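PDB 6BSN: bifunctional protein PutA from Bradyrhizobium diazoefficiens, which probably oxidizes proline to glutamate in two steps, pairing an FAD-dependent proline dehydrogenase with an NAD+-dependent aldehyde dehydrogenase. Local coordinates for residues N765-D770 and S795-L800; V783-R788 and N943-G948; R788-R793 and T831-V836; L916-H921 and V935-I940. The protein carries 1 engineered substitution. All blocks are in the same frame, centred on the assembly; numbering follows the deposited sequence.

Contact 1 (N765-D770 and S795-L800); sequences NAMIAD and SALRLL. With PRO (proline), chain D.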
loop_
_atom_site.group_PDB
_atom_site.type_symbol
_atom_site.label_atom_id
_atom_site.label_comp_id
_atom_site.label_asym_id
_atom_site.label_seq_id
_atom_site.Cartn_x
_atom_site.Cartn_y
_atom_site.Cartn_z
ATOM N N ASN A 765 -22.739 40.660 18.533
ATOM C CA ASN A 765 -22.172 39.369 18.885
ATOM C C ASN A 765 -22.183 39.202 20.393
ATOM O O ASN A 765 -21.731 40.088 21.124
ATOM C CB ASN A 765 -20.752 39.270 18.340
ATOM C CG ASN A 765 -20.690 39.626 16.870
ATOM O OD1 ASN A 765 -21.434 39.065 16.066
ATOM N ND2 ASN A 765 -19.831 40.582 16.513
ATOM N N ALA A 766 -22.685 38.061 20.849
ATOM C CA ALA A 766 -22.819 37.780 22.266
ATOM C C ALA A 766 -21.715 36.832 22.736
ATOM O O ALA A 766 -21.034 36.186 21.940
ATOM C CB ALA A 766 -24.204 37.187 22.565
ATOM N N MET A 767 -21.533 36.786 24.049
ATOM C CA MET A 767 -20.753 35.760 24.720
ATOM C C MET A 767 -21.562 35.274 25.910
ATOM O O MET A 767 -22.205 36.079 26.588
ATOM C CB MET A 767 -19.380 36.271 25.191
ATOM C CG MET A 767 -18.636 35.231 26.102
ATOM S SD MET A 767 -17.082 35.862 26.747
ATOM C CE MET A 767 -16.078 35.924 25.247
ATOM N N ILE A 768 -21.542 33.962 26.150
ATOM C CA ILE A 768 -22.203 33.347 27.304
ATOM C C ILE A 768 -21.130 32.739 28.193
ATOM O O ILE A 768 -20.360 31.878 27.741
ATOM C CB ILE A 768 -23.226 32.277 26.884
ATOM C CG1 ILE A 768 -24.196 32.843 25.839
ATOM C CG2 ILE A 768 -24.000 31.764 28.109
ATOM C CD1 ILE A 768 -25.136 31.802 25.250
ATOM N N ALA A 769 -21.072 33.189 29.447
ATOM C CA ALA A 769 -20.107 32.699 30.433
ATOM C C ALA A 769 -20.882 32.151 31.618
ATOM O O ALA A 769 -21.677 32.884 32.214
ATOM C CB ALA A 769 -19.167 33.819 30.916
ATOM N N ASP A 770 -20.655 30.879 31.967
ATOM C CA ASP A 770 -21.301 30.311 33.142
ATOM C C ASP A 770 -20.325 30.260 34.314
ATOM O O ASP A 770 -19.166 30.656 34.208
ATOM C CB ASP A 770 -21.931 28.940 32.836
ATOM C CG ASP A 770 -20.918 27.821 32.602
ATOM O OD1 ASP A 770 -19.755 27.879 33.044
ATOM O OD2 ASP A 770 -21.334 26.826 31.982
ATOM N N SER A 795 -16.474 41.197 14.248
ATOM C CA SER A 795 -16.492 40.050 15.149
ATOM C C SER A 795 -16.565 40.428 16.629
ATOM O O SER A 795 -16.652 39.530 17.476
ATOM C CB SER A 795 -15.218 39.239 14.942
ATOM O OG SER A 795 -14.086 40.081 15.184
ATOM N N ALA A 796 -16.474 41.709 16.961
ATOM C CA ALA A 796 -16.236 42.118 18.339
ATOM C C ALA A 796 -17.402 41.744 19.244
ATOM O O ALA A 796 -18.562 41.709 18.827
ATOM C CB ALA A 796 -16.008 43.626 18.411
ATOM N N LEU A 797 -17.073 41.463 20.503
ATOM C CA LEU A 797 -18.087 41.179 21.509
ATOM C C LEU A 797 -18.864 42.452 21.829
ATOM O O LEU A 797 -18.264 43.464 22.189
ATOM C CB LEU A 797 -17.423 40.629 22.768
ATOM C CG LEU A 797 -18.297 40.489 24.012
ATOM C CD1 LEU A 797 -19.484 39.574 23.706
ATOM C CD2 LEU A 797 -17.468 39.933 25.154
ATOM N N ARG A 798 -20.192 42.403 21.689
ATOM C CA ARG A 798 -21.070 43.511 22.032
ATOM C C ARG A 798 -21.925 43.239 23.256
ATOM O O ARG A 798 -22.358 44.189 23.912
ATOM C CB ARG A 798 -22.008 43.862 20.865
ATOM C CG ARG A 798 -21.333 43.978 19.514
ATOM C CD ARG A 798 -20.236 45.023 19.551
ATOM N NE ARG A 798 -19.678 45.247 18.222
ATOM C CZ ARG A 798 -18.626 46.024 17.977
ATOM N NH1 ARG A 798 -18.185 46.188 16.734
ATOM N NH2 ARG A 798 -18.020 46.648 18.973
ATOM N N LEU A 799 -22.217 41.979 23.549
ATOM C CA LEU A 799 -23.206 41.644 24.566
ATOM C C LEU A 799 -22.721 40.440 25.373
ATOM O O LEU A 799 -22.724 39.318 24.864
ATOM C CB LEU A 799 -24.543 41.357 23.898
ATOM C CG LEU A 799 -25.735 41.029 24.787
ATOM C CD1 LEU A 799 -25.991 42.168 25.752
ATOM C CD2 LEU A 799 -26.946 40.763 23.922
ATOM N N LEU A 800 -22.334 40.654 26.635
ATOM C CA LEU A 800 -21.903 39.574 27.528
ATOM C C LEU A 800 -23.073 39.110 28.392
ATOM O O LEU A 800 -23.685 39.920 29.092
ATOM C CB LEU A 800 -20.745 40.025 28.423
ATOM C CG LEU A 800 -20.274 39.134 29.587
ATOM C CD1 LEU A 800 -19.756 37.756 29.122
ATOM C CD2 LEU A 800 -19.178 39.860 30.314
HETATM N N PRO D . -11.617 39.350 10.609
HETATM C CA PRO D . -12.041 40.100 11.785
HETATM C C PRO D . -11.882 39.242 13.050
HETATM O O PRO D . -11.946 37.994 12.975
HETATM C CB PRO D . -13.473 40.543 11.619
HETATM C CG PRO D . -13.745 40.318 10.132
HETATM C CD PRO D . -12.722 39.211 9.713
HETATM O OXT PRO D . -11.701 39.791 14.160
#

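Contact 2 (V783-R788 and N943-G948); sequences VTSAFR and NRNMIG. With PRO (proline), chain D.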
loop_
_atom_site.group_PDB
_atom_site.type_symbol
_atom_site.label_atom_id
_atom_site.label_comp_id
_atom_site.label_asym_id
_atom_site.label_seq_id
_atom_site.Cartn_x
_atom_site.Cartn_y
_atom_site.Cartn_z
ATOM N N VAL A 783 -12.208 41.447 27.457
ATOM C CA VAL A 783 -11.496 42.705 27.223
ATOM C C VAL A 783 -10.955 42.741 25.796
ATOM O O VAL A 783 -11.080 43.741 25.083
ATOM C CB VAL A 783 -10.383 42.886 28.280
ATOM C CG1 VAL A 783 -9.365 43.942 27.863
ATOM C CG2 VAL A 783 -11.006 43.285 29.621
ATOM N N THR A 784 -10.361 41.633 25.359
ATOM C CA THR A 784 -9.836 41.542 24.004
ATOM C C THR A 784 -10.953 41.641 22.971
ATOM O O THR A 784 -10.886 42.443 22.035
ATOM C CB THR A 784 -9.075 40.228 23.843
ATOM O OG1 THR A 784 -7.867 40.293 24.606
ATOM C CG2 THR A 784 -8.733 40.017 22.394
ATOM N N SER A 785 -11.982 40.811 23.116
ATOM C CA SER A 785 -13.017 40.742 22.097
ATOM C C SER A 785 -13.797 42.040 21.992
ATOM O O SER A 785 -14.274 42.391 20.902
ATOM C CB SER A 785 -13.949 39.572 22.402
ATOM O OG SER A 785 -13.176 38.379 22.521
ATOM N N ALA A 786 -13.952 42.765 23.099
ATOM C CA ALA A 786 -14.795 43.949 23.044
ATOM C C ALA A 786 -13.999 45.213 22.762
ATOM O O ALA A 786 -14.562 46.170 22.223
ATOM C CB ALA A 786 -15.577 44.123 24.364
ATOM N N PHE A 787 -12.708 45.257 23.132
ATOM C CA PHE A 787 -11.977 46.524 23.141
ATOM C C PHE A 787 -10.748 46.567 22.243
ATOM O O PHE A 787 -10.337 47.665 21.858
ATOM C CB PHE A 787 -11.565 46.898 24.577
ATOM C CG PHE A 787 -12.730 46.990 25.546
ATOM C CD1 PHE A 787 -13.910 47.630 25.182
ATOM C CD2 PHE A 787 -12.652 46.421 26.813
ATOM C CE1 PHE A 787 -14.995 47.722 26.083
ATOM C CE2 PHE A 787 -13.733 46.505 27.706
ATOM C CZ PHE A 787 -14.904 47.158 27.335
ATOM N N ARG A 788 -10.173 45.424 21.869
ATOM C CA ARG A 788 -9.137 45.416 20.844
ATOM C C ARG A 788 -9.625 46.126 19.584
ATOM O O ARG A 788 -10.781 45.980 19.184
ATOM C CB ARG A 788 -8.736 43.976 20.522
ATOM C CG ARG A 788 -7.931 43.797 19.259
ATOM C CD ARG A 788 -6.470 43.610 19.590
ATOM N NE ARG A 788 -6.166 42.221 19.895
ATOM C CZ ARG A 788 -5.634 41.361 19.033
ATOM N NH1 ARG A 788 -5.393 40.111 19.415
ATOM N NH2 ARG A 788 -5.321 41.750 17.799
ATOM N N ASN A 943 -14.222 29.177 24.965
ATOM C CA ASN A 943 -13.158 29.356 25.953
ATOM C C ASN A 943 -11.953 30.079 25.367
ATOM O O ASN A 943 -10.806 29.792 25.718
ATOM C CB ASN A 943 -12.746 28.015 26.572
ATOM C CG ASN A 943 -13.823 27.453 27.466
ATOM O OD1 ASN A 943 -14.516 28.200 28.154
ATOM N ND2 ASN A 943 -14.005 26.140 27.430
ATOM N N ARG A 944 -12.212 31.022 24.465
ATOM C CA ARG A 944 -11.173 31.912 23.948
ATOM C C ARG A 944 -11.853 33.171 23.431
ATOM O O ARG A 944 -13.084 33.281 23.429
ATOM C CB ARG A 944 -10.333 31.248 22.851
ATOM C CG ARG A 944 -11.141 30.656 21.690
ATOM C CD ARG A 944 -10.326 30.672 20.380
ATOM N NE ARG A 944 -10.230 32.020 19.816
ATOM C CZ ARG A 944 -9.588 32.324 18.686
ATOM N NH1 ARG A 944 -9.585 33.583 18.246
ATOM N NH2 ARG A 944 -8.941 31.375 17.995
ATOM N N ASN A 945 -11.050 34.136 23.004
ATOM C CA ASN A 945 -11.683 35.350 22.515
ATOM C C ASN A 945 -12.368 35.093 21.154
ATOM O O ASN A 945 -12.233 34.032 20.537
ATOM C CB ASN A 945 -10.661 36.483 22.449
ATOM C CG ASN A 945 -9.661 36.313 21.326
ATOM O OD1 ASN A 945 -10.032 35.972 20.204
ATOM N ND2 ASN A 945 -8.385 36.589 21.615
ATOM N N MET A 946 -13.101 36.093 20.678
ATOM C CA MET A 946 -13.985 35.926 19.526
ATOM C C MET A 946 -13.448 36.572 18.252
ATOM O O MET A 946 -14.166 36.636 17.251
ATOM C CB MET A 946 -15.365 36.502 19.854
ATOM C CG MET A 946 -16.063 35.796 21.001
ATOM S SD MET A 946 -17.317 36.816 21.811
ATOM C CE MET A 946 -18.346 37.370 20.434
ATOM N N ILE A 947 -12.205 37.044 18.257
ATOM C CA ILE A 947 -11.699 37.918 17.213
ATOM C C ILE A 947 -10.446 37.301 16.575
ATOM O O ILE A 947 -9.885 36.317 17.055
ATOM C CB ILE A 947 -11.390 39.326 17.755
ATOM C CG1 ILE A 947 -10.288 39.236 18.806
ATOM C CG2 ILE A 947 -12.638 39.997 18.321
ATOM C CD1 ILE A 947 -9.737 40.578 19.135
ATOM N N GLY A 948 -9.985 37.933 15.505
ATOM C CA GLY A 948 -8.769 37.467 14.844
ATOM C C GLY A 948 -8.882 36.127 14.139
ATOM O O GLY A 948 -7.958 35.312 14.227
HETATM N N PRO D . -11.617 39.350 10.609
HETATM C CA PRO D . -12.041 40.100 11.785
HETATM C C PRO D . -11.882 39.242 13.050
HETATM O O PRO D . -11.946 37.994 12.975
HETATM C CB PRO D . -13.473 40.543 11.619
HETATM C CG PRO D . -13.745 40.318 10.132
HETATM C CD PRO D . -12.722 39.211 9.713
HETATM O OXT PRO D . -11.701 39.791 14.160
HETATM O O HOH W 1 -7.834 37.200 24.925
#

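Contact 3 (R788-R793 and T831-V836); sequences RSAGQR and THVGPV. With PRO (proline), chain D.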
loop_
_atom_site.group_PDB
_atom_site.type_symbol
_atom_site.label_atom_id
_atom_site.label_comp_id
_atom_site.label_asym_id
_atom_site.label_seq_id
_atom_site.Cartn_x
_atom_site.Cartn_y
_atom_site.Cartn_z
ATOM N N ARG A 788 -10.173 45.424 21.869
ATOM C CA ARG A 788 -9.137 45.416 20.844
ATOM C C ARG A 788 -9.625 46.126 19.584
ATOM O O ARG A 788 -10.781 45.980 19.184
ATOM C CB ARG A 788 -8.736 43.976 20.522
ATOM C CG ARG A 788 -7.931 43.797 19.259
ATOM C CD ARG A 788 -6.470 43.610 19.590
ATOM N NE ARG A 788 -6.166 42.221 19.895
ATOM C CZ ARG A 788 -5.634 41.361 19.033
ATOM N NH1 ARG A 788 -5.393 40.111 19.415
ATOM N NH2 ARG A 788 -5.321 41.750 17.799
ATOM N N SER A 789 -8.739 46.921 18.979
ATOM C CA SER A 789 -9.058 47.734 17.796
ATOM C C SER A 789 -10.196 48.710 18.079
ATOM O O SER A 789 -10.970 49.041 17.179
ATOM C CB SER A 789 -9.400 46.880 16.561
ATOM O OG SER A 789 -8.552 45.757 16.421
ATOM N N ALA A 790 -10.318 49.162 19.331
ATOM C CA ALA A 790 -11.410 50.053 19.739
ATOM C C ALA A 790 -12.782 49.473 19.389
ATOM O O ALA A 790 -13.723 50.207 19.082
ATOM C CB ALA A 790 -11.240 51.447 19.118
ATOM N N GLY A 791 -12.917 48.147 19.432
ATOM C CA GLY A 791 -14.174 47.547 19.056
ATOM C C GLY A 791 -14.531 47.702 17.593
ATOM O O GLY A 791 -15.678 47.438 17.220
ATOM N N GLN A 792 -13.594 48.141 16.759
ATOM C CA GLN A 792 -13.851 48.366 15.333
ATOM C C GLN A 792 -13.580 47.085 14.539
ATOM O O GLN A 792 -12.744 47.025 13.633
ATOM C CB GLN A 792 -13.019 49.544 14.820
ATOM C CG GLN A 792 -13.364 50.886 15.490
ATOM C CD GLN A 792 -12.580 52.073 14.927
ATOM O OE1 GLN A 792 -13.139 53.140 14.656
ATOM N NE2 GLN A 792 -11.287 51.891 14.758
ATOM N N ARG A 793 -14.329 46.046 14.897
ATOM C CA ARG A 793 -14.258 44.740 14.250
ATOM C C ARG A 793 -15.667 44.185 14.164
ATOM O O ARG A 793 -16.442 44.305 15.114
ATOM C CB ARG A 793 -13.400 43.744 15.030
ATOM C CG ARG A 793 -11.924 44.029 15.093
ATOM C CD ARG A 793 -11.269 42.976 15.983
ATOM N NE ARG A 793 -9.818 43.112 16.076
ATOM C CZ ARG A 793 -8.948 42.315 15.466
ATOM N NH1 ARG A 793 -9.383 41.318 14.710
ATOM N NH2 ARG A 793 -7.646 42.518 15.614
ATOM N N THR A 831 0.502 51.414 23.437
ATOM C CA THR A 831 -0.922 51.683 23.248
ATOM C C THR A 831 -1.683 50.386 23.081
ATOM O O THR A 831 -1.250 49.502 22.337
ATOM C CB THR A 831 -1.155 52.561 22.019
ATOM O OG1 THR A 831 -0.572 53.843 22.237
ATOM C CG2 THR A 831 -2.641 52.724 21.750
ATOM N N HIS A 832 -2.803 50.260 23.795
ATOM C CA HIS A 832 -3.727 49.148 23.583
ATOM C C HIS A 832 -4.939 49.558 22.759
ATOM O O HIS A 832 -5.500 48.728 22.036
ATOM C CB HIS A 832 -4.221 48.567 24.928
ATOM C CG HIS A 832 -3.130 48.039 25.822
ATOM N ND1 HIS A 832 -2.874 48.566 27.075
ATOM C CD2 HIS A 832 -2.248 47.016 25.659
ATOM C CE1 HIS A 832 -1.880 47.896 27.642
ATOM N NE2 HIS A 832 -1.482 46.953 26.805
ATOM N N VAL A 833 -5.355 50.819 22.835
ATOM C CA VAL A 833 -6.564 51.279 22.165
ATOM C C VAL A 833 -6.203 52.535 21.396
ATOM O O VAL A 833 -5.932 53.578 22.003
ATOM C CB VAL A 833 -7.702 51.554 23.155
ATOM C CG1 VAL A 833 -8.908 52.139 22.426
ATOM C CG2 VAL A 833 -8.068 50.274 23.911
ATOM N N GLY A 834 -6.182 52.438 20.063
ATOM C CA GLY A 834 -5.970 53.596 19.221
ATOM C C GLY A 834 -7.247 54.378 18.999
ATOM O O GLY A 834 -8.312 54.070 19.551
ATOM N N PRO A 835 -7.157 55.417 18.170
ATOM C CA PRO A 835 -8.335 56.246 17.907
ATOM C C PRO A 835 -9.350 55.507 17.052
ATOM O O PRO A 835 -9.041 54.511 16.394
ATOM C CB PRO A 835 -7.758 57.451 17.158
ATOM C CG PRO A 835 -6.597 56.880 16.426
ATOM C CD PRO A 835 -5.997 55.851 17.372
ATOM N N VAL A 836 -10.592 55.993 17.093
ATOM C CA VAL A 836 -11.603 55.516 16.156
ATOM C C VAL A 836 -11.378 56.215 14.814
ATOM O O VAL A 836 -10.635 57.200 14.739
ATOM C CB VAL A 836 -13.028 55.727 16.693
ATOM C CG1 VAL A 836 -13.267 54.829 17.886
ATOM C CG2 VAL A 836 -13.245 57.176 17.062
HETATM N N PRO D . -11.617 39.350 10.609
HETATM C CA PRO D . -12.041 40.100 11.785
HETATM C C PRO D . -11.882 39.242 13.050
HETATM O O PRO D . -11.946 37.994 12.975
HETATM C CB PRO D . -13.473 40.543 11.619
HETATM C CG PRO D . -13.745 40.318 10.132
HETATM C CD PRO D . -12.722 39.211 9.713
HETATM O OXT PRO D . -11.701 39.791 14.160
HETATM O O HOH W 2 -5.921 47.239 19.753
HETATM O O HOH W 3 -9.461 53.760 13.498
#

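Contact 4 (L916-H921 and V935-I940); sequences LTLGVH and VQVGNI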
loop_
_atom_site.group_PDB
_atom_site.type_symbol
_atom_site.label_atom_id
_atom_site.label_comp_id
_atom_site.label_asym_id
_atom_site.label_seq_id
_atom_site.Cartn_x
_atom_site.Cartn_y
_atom_site.Cartn_z
ATOM N N LEU A 916 -23.041 36.400 13.603
ATOM C CA LEU A 916 -21.665 36.407 13.118
ATOM C C LEU A 916 -20.752 35.651 14.086
ATOM O O LEU A 916 -20.319 34.542 13.775
ATOM C CB LEU A 916 -21.178 37.844 12.894
ATOM C CG LEU A 916 -19.864 38.007 12.119
ATOM C CD1 LEU A 916 -19.828 37.114 10.849
ATOM C CD2 LEU A 916 -19.640 39.453 11.739
ATOM N N THR A 917 -20.426 36.227 15.245
ATOM C CA THR A 917 -19.653 35.487 16.242
ATOM C C THR A 917 -20.451 35.285 17.528
ATOM O O THR A 917 -21.411 36.011 17.827
ATOM C CB THR A 917 -18.315 36.166 16.560
ATOM O OG1 THR A 917 -18.545 37.484 17.065
ATOM C CG2 THR A 917 -17.458 36.265 15.297
ATOM N N LEU A 918 -20.025 34.272 18.282
ATOM C CA LEU A 918 -20.623 33.891 19.558
ATOM C C LEU A 918 -19.534 33.261 20.419
ATOM O O LEU A 918 -18.891 32.300 19.992
ATOM C CB LEU A 918 -21.780 32.908 19.344
ATOM C CG LEU A 918 -22.237 32.240 20.640
ATOM C CD1 LEU A 918 -22.881 33.273 21.550
ATOM C CD2 LEU A 918 -23.195 31.118 20.359
ATOM N N GLY A 919 -19.328 33.786 21.624
ATOM C CA GLY A 919 -18.377 33.212 22.565
ATOM C C GLY A 919 -19.104 32.387 23.614
ATOM O O GLY A 919 -20.176 32.770 24.083
ATOM N N VAL A 920 -18.521 31.243 23.966
ATOM C CA VAL A 920 -19.059 30.374 25.010
ATOM C C VAL A 920 -17.908 30.060 25.953
ATOM O O VAL A 920 -16.893 29.498 25.523
ATOM C CB VAL A 920 -19.668 29.064 24.474
ATOM C CG1 VAL A 920 -20.410 28.317 25.610
ATOM C CG2 VAL A 920 -20.596 29.296 23.273
ATOM N N HIS A 921 -18.055 30.447 27.222
ATOM C CA HIS A 921 -17.063 30.171 28.255
ATOM C C HIS A 921 -17.702 29.255 29.286
ATOM O O HIS A 921 -18.619 29.661 30.013
ATOM C CB HIS A 921 -16.554 31.457 28.887
ATOM C CG HIS A 921 -15.301 31.969 28.261
ATOM N ND1 HIS A 921 -14.056 31.741 28.806
ATOM C CD2 HIS A 921 -15.096 32.666 27.120
ATOM C CE1 HIS A 921 -13.140 32.308 28.043
ATOM N NE2 HIS A 921 -13.743 32.868 27.009
ATOM N N VAL A 935 -28.043 27.545 18.310
ATOM C CA VAL A 935 -27.809 28.789 17.577
ATOM C C VAL A 935 -27.356 28.513 16.142
ATOM O O VAL A 935 -26.876 27.428 15.798
ATOM C CB VAL A 935 -26.785 29.653 18.337
ATOM C CG1 VAL A 935 -27.204 29.795 19.769
ATOM C CG2 VAL A 935 -25.406 28.990 18.289
ATOM N N GLN A 936 -27.495 29.521 15.278
ATOM C CA GLN A 936 -27.079 29.407 13.880
ATOM C C GLN A 936 -25.819 30.212 13.557
ATOM O O GLN A 936 -25.341 30.185 12.412
ATOM C CB GLN A 936 -28.231 29.840 12.970
ATOM C CG GLN A 936 -29.180 28.720 12.638
ATOM C CD GLN A 936 -30.198 29.129 11.598
ATOM O OE1 GLN A 936 -31.026 30.001 11.842
ATOM N NE2 GLN A 936 -30.119 28.521 10.415
ATOM N N VAL A 937 -25.274 30.902 14.556
ATOM C CA VAL A 937 -24.146 31.808 14.423
ATOM C C VAL A 937 -23.003 31.184 13.630
ATOM O O VAL A 937 -22.694 30.002 13.793
ATOM C CB VAL A 937 -23.720 32.191 15.853
ATOM C CG1 VAL A 937 -22.563 33.146 15.844
ATOM C CG2 VAL A 937 -24.965 32.758 16.633
ATOM N N GLY A 938 -22.347 32.003 12.792
ATOM C CA GLY A 938 -21.366 31.476 11.846
ATOM C C GLY A 938 -20.044 31.056 12.478
ATOM O O GLY A 938 -19.397 30.120 12.010
ATOM N N ASN A 939 -19.597 31.768 13.509
ATOM C CA ASN A 939 -18.317 31.479 14.161
ATOM C C ASN A 939 -18.555 31.407 15.655
ATOM O O ASN A 939 -18.923 32.413 16.277
ATOM C CB ASN A 939 -17.257 32.533 13.836
ATOM C CG ASN A 939 -16.700 32.381 12.410
ATOM O OD1 ASN A 939 -17.315 32.828 11.448
ATOM N ND2 ASN A 939 -15.517 31.782 12.287
ATOM N N ILE A 940 -18.375 30.214 16.213
ATOM C CA ILE A 940 -18.547 29.954 17.635
ATOM C C ILE A 940 -17.164 29.706 18.225
ATOM O O ILE A 940 -16.423 28.822 17.765
ATOM C CB ILE A 940 -19.518 28.782 17.875
ATOM C CG1 ILE A 940 -20.903 29.160 17.308
ATOM C CG2 ILE A 940 -19.626 28.443 19.366
ATOM C CD1 ILE A 940 -21.905 28.030 17.211
#

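Contact 1 (N765-D770 and S795-L800)
M767 lays its SD alongside L800, 4.0 Å from L800 CD1, the two side chains pointing the same way; its CB rests on L797 CD1 at 3.6 Å. With CG anti to the backbone N (chi1 171°), M767 runs out over the face it shares with L800. On the other face A766 CB and L799 CB are 4.4 Å apart. The backbones pair in parallel: M767 N donates to L799 O at 2.9 Å, and N765 O takes two donors, R798 N at 2.8 Å in the carbonyl plane and L799 N at 3.1 Å, tilted from it. N765 ND2 gives a fairly straight bond (163°) to A796 O at 2.9 Å, the acceptor lying in the amide plane; ND2 also binds A794 O, while OD1 accepts from T917 N. An alanine at N765 would probably leave A794 O and A796 O without this donor and let the turn before the strand shift. From that turn S795 OG donates to the carboxylate OXT of the bound proline at 2.6 Å. Helix 775-787 connects the two strands as a beta-alpha-beta crossover and packs on M767 and L797; helix 902-911 covers A766, and strands 917-921 and 891-897 flank the pair.

Contact 2 (V783-R788 and N943-G948)
I947 reaches from the loop after strand 939-942 to the C-terminal end of helix 775-787, in the aldehyde dehydrogenase part of the chain, where the loop is shaped by an Asx turn at N945. I947 CB lies 3.6 Å from OXT of the bound proline. CG2 packs on S785 CA at 3.9 Å, and CG1, placed between the backbone N and the carbonyl carbon (chi1 63°), heads for T784. At the tip, CD1 meets T784 CG2 at 3.5 Å, tighter than usual for two carbons, and lies over one face of the R788 guanidinium, offset toward its rim. The polar tie between helix and loop is M946 N donating to S785 OG at 2.9 Å; S785 OG also bonds to D781 O. In the Asx turn N945 OD1 accepts from I947 N and, from the opposite face of its plane, from R944 NH1. R944 NE takes N945 O, giving a side-on grip of two nitrogens on two oxygens, and R944 NH2 forms a salt bridge with E641 of the second subunit. R788 NH2 pairs with D606. Just beyond I947, G948 N donates to OXT of the bound proline at 2.9 Å, with an angle of 161° at the hydrogen.

Contact 3 (R788-R793 and T831-V836)
A790 and V833 bring their CA atoms to 5.6 Å where two irregular loops pass each other without a direct hydrogen bond; S789, A790 and G791 all have positive phi, and Q792 centres an inverse gamma turn. A790 carries the apolar contact: its CB lies 4.1 Å from both V833 CG1 and V836 CG1, and 4.0 Å from G834 O. Q792, extended beyond CG, meets the V836 side chain at about a right angle, its OE1 3.2 Å from V836 CA. The same OE1 accepts from I837 N, which ties the amide to the chain just past V836, while NE2 reaches P835 O through a water. A second water bridges the loops at their other end, accepting from S789 N and donating to H832 O. Segment 788-793 leads from helix 775-787 toward strand 797-803 in the aldehyde dehydrogenase fold, and thus forms part of the connection in a beta-alpha-beta crossover; it ends beside A794, an engineered residue at a predicted active-site position. R793 faces the ligand pocket instead of segment 831-836. Its chain is extended from CG to NE (chi2 176°), which carries NH1 to OXT of the bound proline at 2.8 Å, at the guanidinium edge. On the way NE donates to S789 OG at 3.0 Å, tilted from the guanidinium plane, and NH2 forms a salt bridge with D606, whose other oxygen bonds to S789 OG. A methionine in place of R793 would probably leave the proline carboxylate without this charged donor and deprive D606 of a mate. Beside Q792 lies W659, an NAD+-binding residue.

Contact 4 (L916-H921 and V935-I940)
L918 meets V935 tip to tip, CD2 to CG2 at 3.7 Å, while nearer the backbone its CB rests on V937 CG1 at 3.6 Å. V937 CG1, anti to the backbone N (chi1 -179°), also presses against L916 O at 3.4 Å. Further along, V920 and I940 lie side by side, pointing the same way, their CG2 atoms 4.1 Å apart. Beneath these side chains the backbones pair in parallel: N939 N donates to L916 O and L918 N to N939 O, both at 2.9 Å. T917 and N939 share the other face, CG2 to CB at 4.0 Å. The two strands and the helix between them form a right-handed beta-alpha-beta unit, strand 917-921, helix 925-934, strand 939-942, and the helix packs over L918, V920 and I940. Outside this layer the polar ends have their own partners: T917 OG1 bonds to S795 O, while N939 OD1 accepts from G957 N and its ND2 donates to P955 O. Strand 939-942 is the outermost strand of its sheet within the chain, but N939 and I940 continue in a parallel ladder with a strand of the second subunit, where V937 O accepts from Q981 NE2 of that subunit.

How the contacts relate
Contacts 1 and 4 are buried strand pairs of one sheet, joined because strands 765-769 and 917-921 are neighbours: I768 bonds through its backbone to G919 and H921. Both are ladders: contact 1, inside the sheet, pairs apolar side chains on both faces; contact 4, bordering the second subunit, sets T917 and N939 on one. Contact 2 is partly buried and reaches that subunit; it sets a loop against the helix that links the strands of contact 1, with S785 O bonded to L797 N. Contact 3 is buried but irregular, relying on waters where the strands use direct bonds; it shares R788 with contact 2. Contacts 1, 2 and 3 each supply a donor to the same proline carboxylate.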